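Local coordinates for protein cytokinin riboside 5'-monophosphate phosphoribohydrolase (Streptomyces coelicolor, PDB 5ZI9) that belongs to the SLOG clan, with a Rossmann-like fold of a parallel sheet flanked by helices, and assembles from six subunits, at residues B[151-154]-B[158-161]; B[66-71]-B[164-169]; B[14-17]-B[22-25]; B[122-127]-B[144-149]. All coordinates share one frame; numbering follows the deposited sequence.

Contact 1 (B[151-154]-B[158-161]); sequences LNFR and VRKM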
loop_
_atom_site.group_PDB
_atom_site.type_symbol
_atom_site.label_atom_id
_atom_site.label_comp_id
_atom_site.label_asym_id
_atom_site.label_seq_id
_atom_site.Cartn_x
_atom_site.Cartn_y
_atom_site.Cartn_z
ATOM N N LEU B 151 -17.456 -5.760 15.345
ATOM C CA LEU B 151 -16.050 -5.336 15.292
ATOM C C LEU B 151 -15.803 -4.357 16.354
ATOM O O LEU B 151 -16.662 -3.554 16.631
ATOM C CB LEU B 151 -15.709 -4.586 14.040
ATOM C CG LEU B 151 -15.736 -5.341 12.737
ATOM C CD1 LEU B 151 -17.028 -4.907 12.032
ATOM C CD2 LEU B 151 -14.448 -5.035 11.942
ATOM N N ASN B 152 -14.578 -4.362 16.860
ATOM C CA ASN B 152 -14.068 -3.341 17.759
ATOM C C ASN B 152 -12.990 -2.570 17.047
ATOM O O ASN B 152 -11.877 -3.090 16.819
ATOM C CB ASN B 152 -13.436 -4.010 18.946
ATOM C CG ASN B 152 -14.434 -4.726 19.783
ATOM O OD1 ASN B 152 -15.252 -4.079 20.418
ATOM N ND2 ASN B 152 -14.383 -6.054 19.783
ATOM N N PHE B 153 -13.321 -1.342 16.686
ATOM C CA PHE B 153 -12.368 -0.460 16.012
ATOM C C PHE B 153 -11.475 0.174 17.030
ATOM O O PHE B 153 -11.913 0.460 18.155
ATOM C CB PHE B 153 -13.078 0.679 15.248
ATOM C CG PHE B 153 -13.806 0.207 14.056
ATOM C CD1 PHE B 153 -15.087 -0.298 14.177
ATOM C CD2 PHE B 153 -13.190 0.232 12.802
ATOM C CE1 PHE B 153 -15.764 -0.760 13.068
ATOM C CE2 PHE B 153 -13.846 -0.240 11.678
ATOM C CZ PHE B 153 -15.147 -0.751 11.821
ATOM N N ARG B 154 -10.241 0.449 16.620
ATOM C CA ARG B 154 -9.385 1.259 17.464
ATOM C C ARG B 154 -9.168 2.687 16.999
ATOM O O ARG B 154 -8.833 3.564 17.817
ATOM C CB ARG B 154 -8.117 0.504 17.871
ATOM C CG ARG B 154 -7.190 0.129 16.771
ATOM C CD ARG B 154 -6.768 -1.324 16.846
ATOM N NE ARG B 154 -6.961 -1.888 15.512
ATOM C CZ ARG B 154 -6.232 -2.849 14.949
ATOM N NH1 ARG B 154 -6.565 -3.272 13.720
ATOM N NH2 ARG B 154 -5.189 -3.400 15.586
ATOM N N VAL B 158 -11.990 5.990 11.610
ATOM C CA VAL B 158 -12.325 4.887 10.741
ATOM C C VAL B 158 -13.760 4.487 11.032
ATOM O O VAL B 158 -14.560 4.383 10.121
ATOM C CB VAL B 158 -11.374 3.701 10.924
ATOM C CG1 VAL B 158 -11.793 2.568 10.019
ATOM C CG2 VAL B 158 -9.953 4.130 10.559
ATOM N N ARG B 159 -14.096 4.303 12.299
ATOM C CA ARG B 159 -15.461 3.909 12.626
ATOM C C ARG B 159 -16.506 4.904 12.139
ATOM O O ARG B 159 -17.555 4.497 11.663
ATOM C CB ARG B 159 -15.660 3.671 14.108
ATOM C CG ARG B 159 -17.020 3.052 14.401
ATOM C CD ARG B 159 -17.215 2.745 15.863
ATOM N NE ARG B 159 -17.459 3.953 16.643
ATOM C CZ ARG B 159 -18.089 3.983 17.802
ATOM N NH1 ARG B 159 -18.260 5.133 18.397
ATOM N NH2 ARG B 159 -18.555 2.878 18.385
ATOM N N LYS B 160 -16.222 6.193 12.242
ATOM C CA LYS B 160 -17.171 7.248 11.785
ATOM C C LYS B 160 -17.620 7.096 10.354
ATOM O O LYS B 160 -18.752 7.377 10.013
ATOM C CB LYS B 160 -16.507 8.616 11.886
ATOM C CG LYS B 160 -16.833 9.327 13.148
ATOM C CD LYS B 160 -16.038 10.608 13.175
ATOM C CE LYS B 160 -16.548 11.622 14.193
ATOM N NZ LYS B 160 -17.620 11.162 15.125
ATOM N N MET B 161 -16.694 6.698 9.520
ATOM C CA MET B 161 -17.003 6.554 8.140
ATOM C C MET B 161 -17.821 5.294 7.875
ATOM O O MET B 161 -18.595 5.276 6.937
ATOM C CB MET B 161 -15.743 6.629 7.303
ATOM C CG MET B 161 -15.225 5.345 6.722
ATOM S SD MET B 161 -15.656 5.346 4.991
ATOM C CE MET B 161 -14.168 4.718 4.283
#

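Contact 2 (B[66-71]-B[164-169]); sequences GTLAEL and VKYAQG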
loop_
_atom_site.group_PDB
_atom_site.type_symbol
_atom_site.label_atom_id
_atom_site.label_comp_id
_atom_site.label_asym_id
_atom_site.label_seq_id
_atom_site.Cartn_x
_atom_site.Cartn_y
_atom_site.Cartn_z
ATOM N N GLY B 66 -13.986 -5.584 4.640
ATOM C CA GLY B 66 -13.961 -6.997 4.437
ATOM C C GLY B 66 -15.057 -7.600 5.265
ATOM O O GLY B 66 -15.788 -8.432 4.738
ATOM N N THR B 67 -15.199 -7.194 6.532
ATOM C CA THR B 67 -16.179 -7.851 7.352
ATOM C C THR B 67 -17.577 -7.311 7.095
ATOM O O THR B 67 -18.522 -7.973 7.434
ATOM C CB THR B 67 -15.860 -7.891 8.885
ATOM O OG1 THR B 67 -16.398 -6.759 9.533
ATOM C CG2 THR B 67 -14.345 -8.057 9.227
ATOM N N LEU B 68 -17.717 -6.134 6.499
ATOM C CA LEU B 68 -19.028 -5.578 6.193
ATOM C C LEU B 68 -19.347 -5.690 4.699
ATOM O O LEU B 68 -20.236 -5.025 4.213
ATOM C CB LEU B 68 -19.091 -4.130 6.660
ATOM C CG LEU B 68 -18.843 -3.948 8.169
ATOM C CD1 LEU B 68 -18.651 -2.479 8.512
ATOM C CD2 LEU B 68 -19.961 -4.514 9.021
ATOM N N ALA B 69 -18.676 -6.593 3.994
ATOM C CA ALA B 69 -18.794 -6.667 2.537
ATOM C C ALA B 69 -20.155 -7.070 2.017
ATOM O O ALA B 69 -20.511 -6.665 0.930
ATOM C CB ALA B 69 -17.750 -7.597 1.954
ATOM N N GLU B 70 -20.890 -7.878 2.774
ATOM C CA GLU B 70 -22.164 -8.408 2.314
ATOM C C GLU B 70 -23.279 -7.918 3.211
ATOM O O GLU B 70 -24.303 -8.557 3.359
ATOM C CB GLU B 70 -22.084 -9.956 2.212
ATOM C CG GLU B 70 -22.040 -10.484 0.765
ATOM C CD GLU B 70 -20.890 -11.443 0.494
ATOM O OE1 GLU B 70 -20.587 -12.258 1.398
ATOM O OE2 GLU B 70 -20.284 -11.368 -0.614
ATOM N N LEU B 71 -23.094 -6.756 3.809
ATOM C CA LEU B 71 -24.169 -6.148 4.577
ATOM C C LEU B 71 -25.264 -5.768 3.629
ATOM O O LEU B 71 -24.964 -5.236 2.574
ATOM C CB LEU B 71 -23.722 -4.857 5.261
ATOM C CG LEU B 71 -23.469 -4.853 6.761
ATOM C CD1 LEU B 71 -23.724 -3.453 7.297
ATOM C CD2 LEU B 71 -24.299 -5.861 7.535
ATOM N N VAL B 164 -21.725 5.853 8.143
ATOM C CA VAL B 164 -22.376 6.490 6.973
ATOM C C VAL B 164 -22.381 5.644 5.719
ATOM O O VAL B 164 -23.373 5.542 5.041
ATOM C CB VAL B 164 -21.726 7.832 6.666
ATOM C CG1 VAL B 164 -22.378 8.481 5.451
ATOM C CG2 VAL B 164 -21.866 8.726 7.906
ATOM N N LYS B 165 -21.255 5.030 5.433
ATOM C CA LYS B 165 -21.051 4.250 4.224
ATOM C C LYS B 165 -22.017 3.086 4.087
ATOM O O LYS B 165 -22.417 2.751 2.978
ATOM C CB LYS B 165 -19.592 3.729 4.197
ATOM C CG LYS B 165 -19.197 2.970 2.924
ATOM C CD LYS B 165 -17.759 2.447 2.978
ATOM C CE LYS B 165 -17.604 1.102 2.281
ATOM N NZ LYS B 165 -17.050 1.278 0.921
ATOM N N TYR B 166 -22.331 2.429 5.199
ATOM C CA TYR B 166 -23.151 1.203 5.162
ATOM C C TYR B 166 -24.597 1.473 5.524
ATOM O O TYR B 166 -25.402 0.537 5.541
ATOM C CB TYR B 166 -22.558 0.091 6.054
ATOM C CG TYR B 166 -21.264 -0.385 5.510
ATOM C CD1 TYR B 166 -21.221 -1.321 4.500
ATOM C CD2 TYR B 166 -20.048 0.170 5.949
ATOM C CE1 TYR B 166 -20.020 -1.734 3.964
ATOM C CE2 TYR B 166 -18.832 -0.212 5.381
ATOM C CZ TYR B 166 -18.835 -1.167 4.409
ATOM O OH TYR B 166 -17.665 -1.542 3.858
ATOM N N ALA B 167 -24.930 2.726 5.826
ATOM C CA ALA B 167 -26.289 3.093 6.184
ATOM C C ALA B 167 -26.917 4.011 5.127
ATOM O O ALA B 167 -26.208 4.615 4.316
ATOM C CB ALA B 167 -26.321 3.736 7.551
ATOM N N GLN B 168 -28.251 4.061 5.120
ATOM C CA GLN B 168 -29.007 5.042 4.350
ATOM C C GLN B 168 -29.763 6.026 5.198
ATOM O O GLN B 168 -30.487 6.838 4.645
ATOM C CB GLN B 168 -29.975 4.378 3.378
ATOM C CG GLN B 168 -29.285 3.756 2.177
ATOM C CD GLN B 168 -29.170 2.275 2.351
ATOM O OE1 GLN B 168 -30.193 1.583 2.221
ATOM N NE2 GLN B 168 -27.956 1.771 2.708
ATOM N N GLY B 169 -29.585 6.002 6.513
ATOM C CA GLY B 169 -30.172 7.034 7.343
ATOM C C GLY B 169 -29.818 6.811 8.787
ATOM O O GLY B 169 -29.301 5.737 9.159
#

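Contact 3 (B[14-17]-B[22-25]); sequences EEQR and LRRR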
loop_
_atom_site.group_PDB
_atom_site.type_symbol
_atom_site.label_atom_id
_atom_site.label_comp_id
_atom_site.label_asym_id
_atom_site.label_seq_id
_atom_site.Cartn_x
_atom_site.Cartn_y
_atom_site.Cartn_z
ATOM N N GLU B 14 27.175 -18.036 -8.356
ATOM C CA GLU B 14 27.847 -17.089 -9.183
ATOM C C GLU B 14 26.814 -16.210 -9.822
ATOM O O GLU B 14 27.122 -15.156 -10.274
ATOM C CB GLU B 14 28.712 -17.763 -10.201
ATOM C CG GLU B 14 30.171 -17.461 -9.969
ATOM C CD GLU B 14 31.061 -18.586 -10.391
ATOM O OE1 GLU B 14 32.111 -18.315 -10.992
ATOM O OE2 GLU B 14 30.710 -19.743 -10.115
ATOM N N GLU B 15 25.582 -16.670 -9.847
ATOM C CA GLU B 15 24.464 -15.913 -10.385
ATOM C C GLU B 15 23.222 -16.166 -9.544
ATOM O O GLU B 15 22.929 -17.311 -9.258
ATOM C CB GLU B 15 24.192 -16.353 -11.807
ATOM C CG GLU B 15 23.729 -15.203 -12.653
ATOM C CD GLU B 15 23.164 -15.634 -13.955
ATOM O OE1 GLU B 15 22.160 -16.351 -13.891
ATOM O OE2 GLU B 15 23.706 -15.254 -15.019
ATOM N N GLN B 16 22.515 -15.125 -9.115
ATOM C CA GLN B 16 21.277 -15.280 -8.335
ATOM C C GLN B 16 20.176 -14.582 -9.099
ATOM O O GLN B 16 20.347 -13.431 -9.518
ATOM C CB GLN B 16 21.378 -14.668 -6.923
ATOM C CG GLN B 16 21.976 -15.555 -5.832
ATOM C CD GLN B 16 22.019 -14.886 -4.434
ATOM O OE1 GLN B 16 22.594 -13.773 -4.250
ATOM N NE2 GLN B 16 21.413 -15.572 -3.428
ATOM N N ARG B 17 19.047 -15.265 -9.271
ATOM C CA ARG B 17 17.836 -14.656 -9.819
ATOM C C ARG B 17 16.737 -14.673 -8.780
ATOM O O ARG B 17 16.200 -15.706 -8.462
ATOM C CB ARG B 17 17.408 -15.391 -11.061
ATOM C CG ARG B 17 18.135 -14.877 -12.268
ATOM C CD ARG B 17 17.865 -15.751 -13.453
ATOM N NE ARG B 17 19.068 -15.906 -14.246
ATOM C CZ ARG B 17 19.090 -16.217 -15.538
ATOM N NH1 ARG B 17 17.960 -16.400 -16.210
ATOM N NH2 ARG B 17 20.258 -16.337 -16.167
ATOM N N LEU B 22 18.776 -9.390 -10.648
ATOM C CA LEU B 22 19.913 -10.229 -11.075
ATOM C C LEU B 22 21.144 -9.873 -10.247
ATOM O O LEU B 22 21.523 -8.730 -10.157
ATOM C CB LEU B 22 20.253 -9.948 -12.520
ATOM C CG LEU B 22 20.734 -11.041 -13.468
ATOM C CD1 LEU B 22 21.720 -10.486 -14.487
ATOM C CD2 LEU B 22 21.366 -12.219 -12.764
ATOM N N ARG B 23 21.777 -10.859 -9.625
ATOM C CA ARG B 23 23.050 -10.615 -8.944
ATOM C C ARG B 23 24.083 -11.578 -9.457
ATOM O O ARG B 23 23.844 -12.806 -9.521
ATOM C CB ARG B 23 22.879 -10.787 -7.466
ATOM C CG ARG B 23 21.934 -9.775 -6.885
ATOM C CD ARG B 23 21.770 -10.038 -5.422
ATOM N NE ARG B 23 21.979 -8.772 -4.765
ATOM C CZ ARG B 23 21.019 -8.017 -4.253
ATOM N NH1 ARG B 23 19.729 -8.413 -4.236
ATOM N NH2 ARG B 23 21.365 -6.885 -3.695
ATOM N N ARG B 24 25.218 -11.021 -9.869
ATOM C CA ARG B 24 26.339 -11.828 -10.343
ATOM C C ARG B 24 27.605 -11.515 -9.590
ATOM O O ARG B 24 27.817 -10.375 -9.111
ATOM C CB ARG B 24 26.576 -11.556 -11.811
ATOM C CG ARG B 24 25.667 -12.309 -12.725
ATOM C CD ARG B 24 25.946 -11.895 -14.143
ATOM N NE ARG B 24 25.022 -12.452 -15.134
ATOM C CZ ARG B 24 24.623 -11.828 -16.244
ATOM N NH1 ARG B 24 24.989 -10.583 -16.564
ATOM N NH2 ARG B 24 23.825 -12.465 -17.061
ATOM N N ARG B 25 28.467 -12.523 -9.516
ATOM C CA ARG B 25 29.818 -12.370 -8.932
ATOM C C ARG B 25 29.853 -11.661 -7.592
ATOM O O ARG B 25 29.226 -12.106 -6.676
ATOM C CB ARG B 25 30.752 -11.710 -9.935
ATOM C CG ARG B 25 30.750 -12.424 -11.271
ATOM C CD ARG B 25 31.581 -11.705 -12.323
ATOM N NE ARG B 25 30.979 -11.856 -13.648
ATOM C CZ ARG B 25 30.036 -11.082 -14.163
ATOM N NH1 ARG B 25 29.585 -11.331 -15.359
ATOM N NH2 ARG B 25 29.523 -10.062 -13.510
#

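Contact 4 (B[122-127]-B[144-149]); sequences GALEAK and NPYVDI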
loop_
_atom_site.group_PDB
_atom_site.type_symbol
_atom_site.label_atom_id
_atom_site.label_comp_id
_atom_site.label_asym_id
_atom_site.label_seq_id
_atom_site.Cartn_x
_atom_site.Cartn_y
_atom_site.Cartn_z
ATOM N N GLY B 122 -33.769 -5.407 19.705
ATOM C CA GLY B 122 -34.936 -5.348 18.841
ATOM C C GLY B 122 -34.676 -5.996 17.497
ATOM O O GLY B 122 -35.527 -6.689 16.992
ATOM N N ALA B 123 -33.497 -5.792 16.917
ATOM C CA ALA B 123 -33.223 -6.305 15.581
ATOM C C ALA B 123 -33.147 -7.821 15.544
ATOM O O ALA B 123 -33.432 -8.447 14.505
ATOM C CB ALA B 123 -31.955 -5.702 15.040
ATOM N N LEU B 124 -32.750 -8.398 16.684
ATOM C CA LEU B 124 -32.659 -9.854 16.852
ATOM C C LEU B 124 -34.025 -10.485 17.072
ATOM O O LEU B 124 -34.342 -11.517 16.465
ATOM C CB LEU B 124 -31.732 -10.216 18.022
ATOM C CG LEU B 124 -30.228 -10.243 17.731
ATOM C CD1 LEU B 124 -29.549 -11.046 18.837
ATOM C CD2 LEU B 124 -29.851 -10.785 16.335
ATOM N N GLU B 125 -34.831 -9.860 17.931
ATOM C CA GLU B 125 -36.231 -10.272 18.116
ATOM C C GLU B 125 -36.960 -10.486 16.793
ATOM O O GLU B 125 -37.751 -11.437 16.681
ATOM C CB GLU B 125 -37.017 -9.262 18.934
ATOM C CG GLU B 125 -36.603 -9.204 20.394
ATOM C CD GLU B 125 -37.530 -8.328 21.244
ATOM O OE1 GLU B 125 -38.638 -7.985 20.741
ATOM O OE2 GLU B 125 -37.164 -7.992 22.417
ATOM N N ALA B 126 -36.678 -9.613 15.813
ATOM C CA ALA B 126 -37.287 -9.680 14.481
ATOM C C ALA B 126 -36.471 -10.529 13.514
ATOM O O ALA B 126 -36.720 -10.510 12.321
ATOM C CB ALA B 126 -37.517 -8.278 13.921
ATOM N N LYS B 127 -35.518 -11.298 14.040
ATOM C CA LYS B 127 -34.680 -12.187 13.241
ATOM C C LYS B 127 -33.974 -11.478 12.072
ATOM O O LYS B 127 -33.877 -12.017 10.982
ATOM C CB LYS B 127 -35.511 -13.396 12.741
ATOM C CG LYS B 127 -36.624 -13.902 13.695
ATOM C CD LYS B 127 -36.231 -15.057 14.616
ATOM C CE LYS B 127 -36.588 -14.797 16.095
ATOM N NZ LYS B 127 -35.706 -15.606 17.013
ATOM N N ASN B 144 -22.323 -5.628 23.140
ATOM C CA ASN B 144 -23.518 -6.019 23.854
ATOM C C ASN B 144 -23.979 -7.386 23.336
ATOM O O ASN B 144 -23.600 -7.807 22.220
ATOM C CB ASN B 144 -24.617 -4.923 23.806
ATOM C CG ASN B 144 -25.283 -4.772 22.433
ATOM O OD1 ASN B 144 -25.788 -5.739 21.829
ATOM N ND2 ASN B 144 -25.299 -3.539 21.939
ATOM N N PRO B 145 -24.777 -8.099 24.155
ATOM C CA PRO B 145 -25.115 -9.513 23.898
ATOM C C PRO B 145 -25.984 -9.740 22.694
ATOM O O PRO B 145 -26.023 -10.864 22.184
ATOM C CB PRO B 145 -25.835 -9.950 25.146
ATOM C CG PRO B 145 -26.113 -8.686 25.940
ATOM C CD PRO B 145 -25.136 -7.663 25.522
ATOM N N TYR B 146 -26.634 -8.691 22.194
ATOM C CA TYR B 146 -27.441 -8.829 20.970
ATOM C C TYR B 146 -26.730 -8.382 19.727
ATOM O O TYR B 146 -27.379 -8.230 18.685
ATOM C CB TYR B 146 -28.783 -8.114 21.110
ATOM C CG TYR B 146 -29.340 -8.294 22.497
ATOM C CD1 TYR B 146 -30.027 -9.477 22.858
ATOM C CD2 TYR B 146 -29.152 -7.289 23.478
ATOM C CE1 TYR B 146 -30.539 -9.637 24.146
ATOM C CE2 TYR B 146 -29.670 -7.442 24.770
ATOM C CZ TYR B 146 -30.355 -8.619 25.104
ATOM O OH TYR B 146 -30.852 -8.776 26.382
ATOM N N VAL B 147 -25.419 -8.184 19.806
ATOM C CA VAL B 147 -24.658 -7.894 18.582
ATOM C C VAL B 147 -24.376 -9.172 17.827
ATOM O O VAL B 147 -23.862 -10.107 18.398
ATOM C CB VAL B 147 -23.335 -7.162 18.864
ATOM C CG1 VAL B 147 -22.375 -7.231 17.668
ATOM C CG2 VAL B 147 -23.627 -5.710 19.226
ATOM N N ASP B 148 -24.667 -9.198 16.539
ATOM C CA ASP B 148 -24.359 -10.375 15.729
ATOM C C ASP B 148 -23.106 -10.230 14.824
ATOM O O ASP B 148 -22.192 -11.031 14.908
ATOM C CB ASP B 148 -25.585 -10.776 14.925
ATOM C CG ASP B 148 -25.681 -12.235 14.761
ATOM O OD1 ASP B 148 -26.116 -12.896 15.747
ATOM O OD2 ASP B 148 -25.285 -12.704 13.671
ATOM N N ILE B 149 -23.077 -9.233 13.955
ATOM C CA ILE B 149 -21.849 -8.879 13.250
ATOM C C ILE B 149 -21.128 -7.830 14.101
ATOM O O ILE B 149 -21.598 -6.682 14.206
ATOM C CB ILE B 149 -22.162 -8.366 11.849
ATOM C CG1 ILE B 149 -22.827 -9.490 11.037
ATOM C CG2 ILE B 149 -20.903 -7.917 11.145
ATOM C CD1 ILE B 149 -23.521 -9.008 9.780
#

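Contact 1 (B[151-154]-B[158-161])
Phe153, at the end of strand 149-153, packs its ring against the start of the following helix 156-165, where Val158 and Arg159 receive it. The tight part is apolar. Arg159 lies over one ring face, its CB 4.3 Å from the ring centroid of Phe153 and 26° off the ring normal, a CH-pi contact; its CG comes to 3.9 Å from Phe153 CD1. Val158 approaches obliquely from the same side of the ring plane, nearer CE2 and CD2, with CG1 3.9 Å from Phe153 CE2. Leu133 and Ile135 of strand 130-135 and Glu60 of helix 50-67 also touch Phe153, which is buried.

The looser side begins where the arginine leaves the ring. Its CG is anti to the backbone N (chi1 -171°), which carries the methylenes out above CD1, and a bend at chi3 (75°) then carries the guanidinium away from the strand. It is therefore not stacked on the phenyl group. NH2 instead hydrogen-bonds to Leu133 O, and Arg159 remains partly exposed, its side chain about 5 Å from a bound citrate. No hydrogen bond crosses between 151-154 and 158-161. This strand-to-helix junction of the Rossmann-like sheet thus relies on carbon packing alone for its direct contact, while the single charged group involved is directed elsewhere.

Contact 2 (B[66-71]-B[164-169])
Tyr166, which has the most surface buried here, lays its ring over Leu68, just past the end of helix 50-67. Leu68 CB sits 3.9 Å from the centroid of the Tyr166 ring, 19° off the normal, in a CH-pi contact over the face. The leucine's branch follows the ring across: CD1 is 3.9 Å from Tyr166 CE2, and Leu68 O approaches Tyr166 CE1 to 3.3 Å. The opposite ring face is covered by CG of its own neighbour Lys165, offset toward the rim, and the phenol is sandwiched between aliphatic carbons. A chi1 of -67°, placing CG opposite the carbonyl carbon, directs the ring onto the leucine.

Leu71 meets the base of the same side chain, its CD1 3.9 Å from Tyr166 CB. Leu68 and Leu71 are the first and last residues of a type I turn, and both side chains point toward the tyrosine; the turn's own bond, Leu71 N to Leu68 O, is weak.

Around this patch, Leu68 and Leu71 continue onto Val131 of strand 130-135 and Ile149 of strand 149-153, and Tyr166 reaches Ile108 of strand 106-109. The contact thus fastens the ends of helices 50-67 and 156-165 over the parallel sheet, beside Asp50 of a neighbouring subunit, which packs on Tyr166.

Contact 3 (B[14-17]-B[22-25])
Gln16 and Arg23 form the hydrogen-bonded pair of a beta hairpin whose strands 15-17 and 22-24 run antiparallel at 168°. Their backbone bonds are Gln16 N to Arg23 O, 2.7 Å, and Arg23 N to Gln16 O, 2.9 Å; Arg25 N adds a third, to Glu14 O. Glu15 with Arg24 and Arg17 with Leu22 are the flanking non-hydrogen-bonded pairs.

The ionic contacts lie on the face carrying Glu15, Arg17, Leu22 and Arg24. The Arg24 chain, extended from CG to NE (chi2 177°), runs alongside Glu15, and its NE gives Glu15 OE2 a nearly straight bond of 3.1 Å on the anti side of the carboxylate, though tilted 29° out of its plane. Glu15 OE1 is gripped by Arg17 NE and by Arg17 NH2 at 3.0 Å, so the carboxylate joins two arginines and probably offsets their like charges.

Van der Waals packing accompanies this: Leu22 CD2 lies 3.8 Å from Glu15 CG, while CD1 covers a face of the Arg24 guanidinium within its own strand.

The contact centre lies about 51 Å from that of its chain. Arg24 NH1 bonds Asn144 O of a neighbouring subunit, where Arg25 salt-bridges Asp148 and Leu22 pairs with a strand, extending the sheet across the interface.

Contact 4 (B[122-127]-B[144-149])
Leu124, in the last turn of helix 115-125, reaches across to Tyr146 and Asp148 in the loop that leads into strand 149-153. The helix closes with a Schellman motif, and the loop carries a type I turn from Asn144 to Val147, both at the surface of the Rossmann-like domain.

In the first shell the leucine does nearly all the touching. Its CG is anti to the carbonyl carbon (chi1 -83°), which sends CD1 toward Tyr146, 3.8 Å from Tyr146 CB and 3.6 Å from Tyr146 O. CD1 lies near the ring plane at its edge, but touches chiefly CB and the backbone. The second branch is looser: CD2 stays 4.3 Å from Asp148 OD1. No hydrogen bond joins the segments.

One step out, the tyrosine sits in its own turn. Pro145 CG lies over one face of the Tyr146 ring, offset toward the rim, and Val147 N donates to Asn144 O at 3.0 Å to close the turn. Asn144 ND2 bonds Asn120 OD1 of helix 115-125 and Gly112 O just before that helix, while Tyr146 O, beside the leucine, is taken up by Ser130 OG.

On the helix side, Leu124 is also a member of the capping motif. Lys127, the C-prime residue with phi 54°, folds the chain back, and its N reaches Leu124 O at 2.7 Å.

Contacts 1, 2 and 4 belong to the Rossmann-like body. Contacts 1 and 2, with centres 12 Å apart, share helix 156-165 and touch by packing, Leu151 CD1 lying 3.2 Å from Thr67 OG1. Contacts 2 and 4 meet where Leu71 CD2 lies 3.9 Å from Ile149 CD1. Contacts 1 and 4 nest in the loop closed by contact 2. Contact 3 stands apart, its centre about 60 Å from that of contact 4, yet its arginines bind residues of the same loop, 144-148, in a neighbouring subunit, while no other subunit touches contact 4 in this chain. A citrate, probably from the crystallisation liquor, lies about 5 Å from the side chain of Arg159, and a citrate lies similarly near Arg23.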